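Pectate lyase (Paenibacillus sp. 0602, PDB 5GT5) cleaves polygalacturonate and, probably, methylated pectins by an endo-acting beta-elimination reaction, most likely with calcium as cofactor. Local coordinates at residues E234-I239 with Y317-T322. The protein carries 1 engineered substitution. Residues are numbered along the deposited sequence; the frame is centred on the assembly and turned at random.
Sequences EDIIAI and YKFGIT
Ile-239 and Phe-319 make the main apolar contact between the helix and the loop. The methyl CG2 of Ile-239 lies over one face of the Phe-319 ring, 3.5 Å from Phe-319 CZ, and Ile-239 CD1 comes to 3.8 Å from Phe-319 CE2, so both branches of the isoleucine touch the ring. Phe-319 CG is anti to the backbone N (chi1 -170°), beside its own carbonyl carbon, and from there the far end of the ring extends to the helix. One turn earlier, Ile-236 CG2 takes an oblique position 3.9 Å from Phe-319 CZ, the long directions of the two side chains crossing at about a right angle. Both helix isoleucines are buried. Further along the loop, Ile-321 CD1 packs 4.1 Å from Ile-239 CG2 and also sits 3.7 Å from Ile-239 O. Ile-239 CA and Gly-320 CA are the closest CA pair across the segments, 6.6 Å apart.

Away from the likely calcium and catalytic residues, the contact joins helix 233-241 to the loop leading from helix 306-314 into strand 324-329 of the parallel beta-helix. Ile-236 also packs on helices 203-212 and 219-225, while Ile-239 and Ile-321 both touch helix 295-301.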
ATOM      1  N   GLU A 234      13.593  45.859  10.194  1.00  7.73           N
ATOM      2  CA  GLU A 234      14.071  44.810  11.062  1.00 10.06           C
ATOM      3  C   GLU A 234      12.909  44.044  11.693  1.00  9.27           C
ATOM      4  O   GLU A 234      12.959  42.820  11.756  1.00  8.84           O
ATOM      5  CB  GLU A 234      15.002  45.392  12.129  1.00 11.78           C
ATOM      6  CG  GLU A 234      16.296  45.987  11.533  1.00 15.70           C
ATOM      7  CD  GLU A 234      16.186  47.462  10.981  1.00 28.09           C
ATOM      8  OE1 GLU A 234      15.128  48.161  11.116  1.00 14.87           O
ATOM      9  OE2 GLU A 234      17.217  47.930  10.419  1.00 29.38           O
ATOM     10  N   ASP A 235      11.862  44.748  12.126  1.00  8.39           N
ATOM     11  CA  ASP A 235      10.677  44.099  12.686  1.00  6.73           C
ATOM     12  C   ASP A 235      10.079  43.169  11.668  1.00  8.03           C
ATOM     13  O   ASP A 235       9.702  42.036  11.995  1.00  7.93           O
ATOM     14  CB  ASP A 235       9.609  45.128  13.047  1.00  7.02           C
ATOM     15  CG  ASP A 235       9.923  45.925  14.299  1.00  9.67           C
ATOM     16  OD1 ASP A 235      10.718  45.505  15.172  1.00  8.94           O
ATOM     17  OD2 ASP A 235       9.317  47.016  14.402  1.00 10.89           O
ATOM     18  N   ILE A 236       9.954  43.644  10.431  1.00  7.55           N
ATOM     19  CA  ILE A 236       9.312  42.820   9.392  1.00  6.39           C
ATOM     20  C   ILE A 236      10.159  41.594   9.043  1.00  8.61           C
ATOM     21  O   ILE A 236       9.629  40.497   8.884  1.00  7.25           O
ATOM     22  CB  ILE A 236       8.911  43.671   8.182  1.00  7.38           C
ATOM     23  CG1 ILE A 236       7.874  44.735   8.626  1.00  7.69           C
ATOM     24  CG2 ILE A 236       8.440  42.810   6.986  1.00  7.49           C
ATOM     25  CD1 ILE A 236       7.590  45.751   7.530  1.00  8.33           C
ATOM     26  N   ILE A 237      11.473  41.744   8.998  1.00  6.96           N
ATOM     27  CA  ILE A 237      12.318  40.577   8.806  1.00  6.49           C
ATOM     28  C   ILE A 237      12.135  39.571   9.960  1.00  6.08           C
ATOM     29  O   ILE A 237      11.990  38.361   9.717  1.00  6.80           O
ATOM     30  CB  ILE A 237      13.777  41.033   8.710  1.00  5.55           C
ATOM     31  CG1 ILE A 237      14.005  41.727   7.370  1.00  8.67           C
ATOM     32  CG2 ILE A 237      14.743  39.868   8.895  1.00  7.90           C
ATOM     33  CD1 ILE A 237      15.304  42.536   7.362  1.00  9.21           C
ATOM     34  N   ALA A 238      12.097  40.041  11.201  1.00  7.31           N
ATOM     35  CA  ALA A 238      11.947  39.124  12.337  1.00  6.86           C
ATOM     36  C   ALA A 238      10.604  38.403  12.332  1.00  8.57           C
ATOM     37  O   ALA A 238      10.545  37.200  12.604  1.00  7.51           O
ATOM     38  CB  ALA A 238      12.110  39.894  13.667  1.00  7.90           C
ATOM     39  N   ILE A 239       9.531  39.137  12.028  1.00  6.57           N
ATOM     40  CA  ILE A 239       8.190  38.552  12.037  1.00  6.63           C
ATOM     41  C   ILE A 239       8.023  37.580  10.848  1.00  7.73           C
ATOM     42  O   ILE A 239       7.351  36.542  10.946  1.00  9.11           O
ATOM     43  CB  ILE A 239       7.093  39.654  12.064  1.00  7.27           C
ATOM     44  CG1 ILE A 239       7.183  40.456  13.379  1.00  7.66           C
ATOM     45  CG2 ILE A 239       5.706  39.049  11.799  1.00  6.03           C
ATOM     46  CD1 ILE A 239       6.632  41.853  13.277  1.00  9.01           C
ATOM     47  N   TYR A 317      -5.116  43.192   6.011  1.00 11.48           N
ATOM     48  CA  TYR A 317      -3.860  42.443   5.876  1.00  8.41           C
ATOM     49  C   TYR A 317      -3.729  41.398   6.970  1.00 10.19           C
ATOM     50  O   TYR A 317      -4.176  41.601   8.102  1.00 10.69           O
ATOM     51  CB  TYR A 317      -2.674  43.382   5.948  1.00  6.19           C
ATOM     52  CG  TYR A 317      -2.586  44.343   4.798  1.00  6.61           C
ATOM     53  CD1 TYR A 317      -2.532  43.880   3.484  1.00 10.59           C
ATOM     54  CD2 TYR A 317      -2.529  45.728   5.011  1.00  9.47           C
ATOM     55  CE1 TYR A 317      -2.445  44.762   2.408  1.00  9.99           C
ATOM     56  CE2 TYR A 317      -2.444  46.615   3.941  1.00 13.08           C
ATOM     57  CZ  TYR A 317      -2.385  46.133   2.645  1.00 11.32           C
ATOM     58  OH  TYR A 317      -2.284  46.985   1.566  1.00 14.50           O
ATOM     59  N   LYS A 318      -3.123  40.267   6.629  1.00  8.45           N
ATOM     60  CA  LYS A 318      -2.709  39.270   7.600  1.00  9.04           C
ATOM     61  C   LYS A 318      -1.198  39.374   7.754  1.00 11.71           C
ATOM     62  O   LYS A 318      -0.450  39.100   6.815  1.00  9.73           O
ATOM     63  CB  LYS A 318      -3.086  37.867   7.122  1.00 14.14           C
ATOM     64  CG  LYS A 318      -2.607  36.741   8.000  1.00 19.94           C
ATOM     65  CD  LYS A 318      -3.057  35.398   7.404  1.00 34.08           C
ATOM     66  CE  LYS A 318      -2.180  34.216   7.850  1.00 44.44           C
ATOM     67  NZ  LYS A 318      -1.109  33.892   6.807  1.00 24.23           N
ATOM     68  N   PHE A 319      -0.750  39.776   8.929  1.00  9.21           N
ATOM     69  CA  PHE A 319       0.675  39.875   9.241  1.00  7.77           C
ATOM     70  C   PHE A 319       0.893  39.749  10.719  1.00  8.87           C
ATOM     71  O   PHE A 319       0.580  40.669  11.491  1.00 10.90           O
ATOM     72  CB  PHE A 319       1.276  41.182   8.736  1.00  7.43           C
ATOM     73  CG  PHE A 319       2.775  41.203   8.819  1.00  6.61           C
ATOM     74  CD1 PHE A 319       3.536  40.440   7.938  1.00  7.21           C
ATOM     75  CD2 PHE A 319       3.427  41.923   9.809  1.00  7.97           C
ATOM     76  CE1 PHE A 319       4.927  40.424   8.031  1.00  8.18           C
ATOM     77  CE2 PHE A 319       4.797  41.888   9.918  1.00  8.20           C
ATOM     78  CZ  PHE A 319       5.552  41.143   9.009  1.00  8.84           C
ATOM     79  N   GLY A 320       1.469  38.633  11.136  1.00  8.90           N
ATOM     80  CA  GLY A 320       1.640  38.352  12.545  1.00 10.90           C
ATOM     81  C   GLY A 320       2.148  36.944  12.794  1.00  9.86           C
ATOM     82  O   GLY A 320       2.680  36.301  11.875  1.00 11.86           O
ATOM     83  N   ILE A 321       1.995  36.484  14.027  1.00  9.44           N
ATOM     84  CA  ILE A 321       2.529  35.193  14.465  1.00  8.33           C
ATOM     85  C   ILE A 321       1.393  34.282  14.901  1.00  6.93           C
ATOM     86  O   ILE A 321       0.763  34.513  15.924  1.00 10.91           O
ATOM     87  CB  ILE A 321       3.512  35.397  15.615  1.00  7.87           C
ATOM     88  CG1 ILE A 321       4.661  36.315  15.189  1.00 10.45           C
ATOM     89  CG2 ILE A 321       4.053  34.069  16.146  1.00  8.55           C
ATOM     90  CD1 ILE A 321       5.555  35.728  14.118  1.00 10.52           C
ATOM     91  N   THR A 322       1.116  33.244  14.112  1.00  6.69           N
ATOM     92  CA  THR A 322       0.210  32.186  14.557  1.00  7.30           C
ATOM     93  C   THR A 322       1.027  31.319  15.484  1.00  6.48           C
ATOM     94  O   THR A 322       2.249  31.194  15.306  1.00  7.42           O
ATOM     95  CB  THR A 322      -0.309  31.418  13.347  1.00  8.14           C
ATOM     96  OG1 THR A 322      -1.107  32.341  12.587  1.00 12.48           O
ATOM     97  CG2 THR A 322      -1.170  30.204  13.737  1.00  8.69           C
TER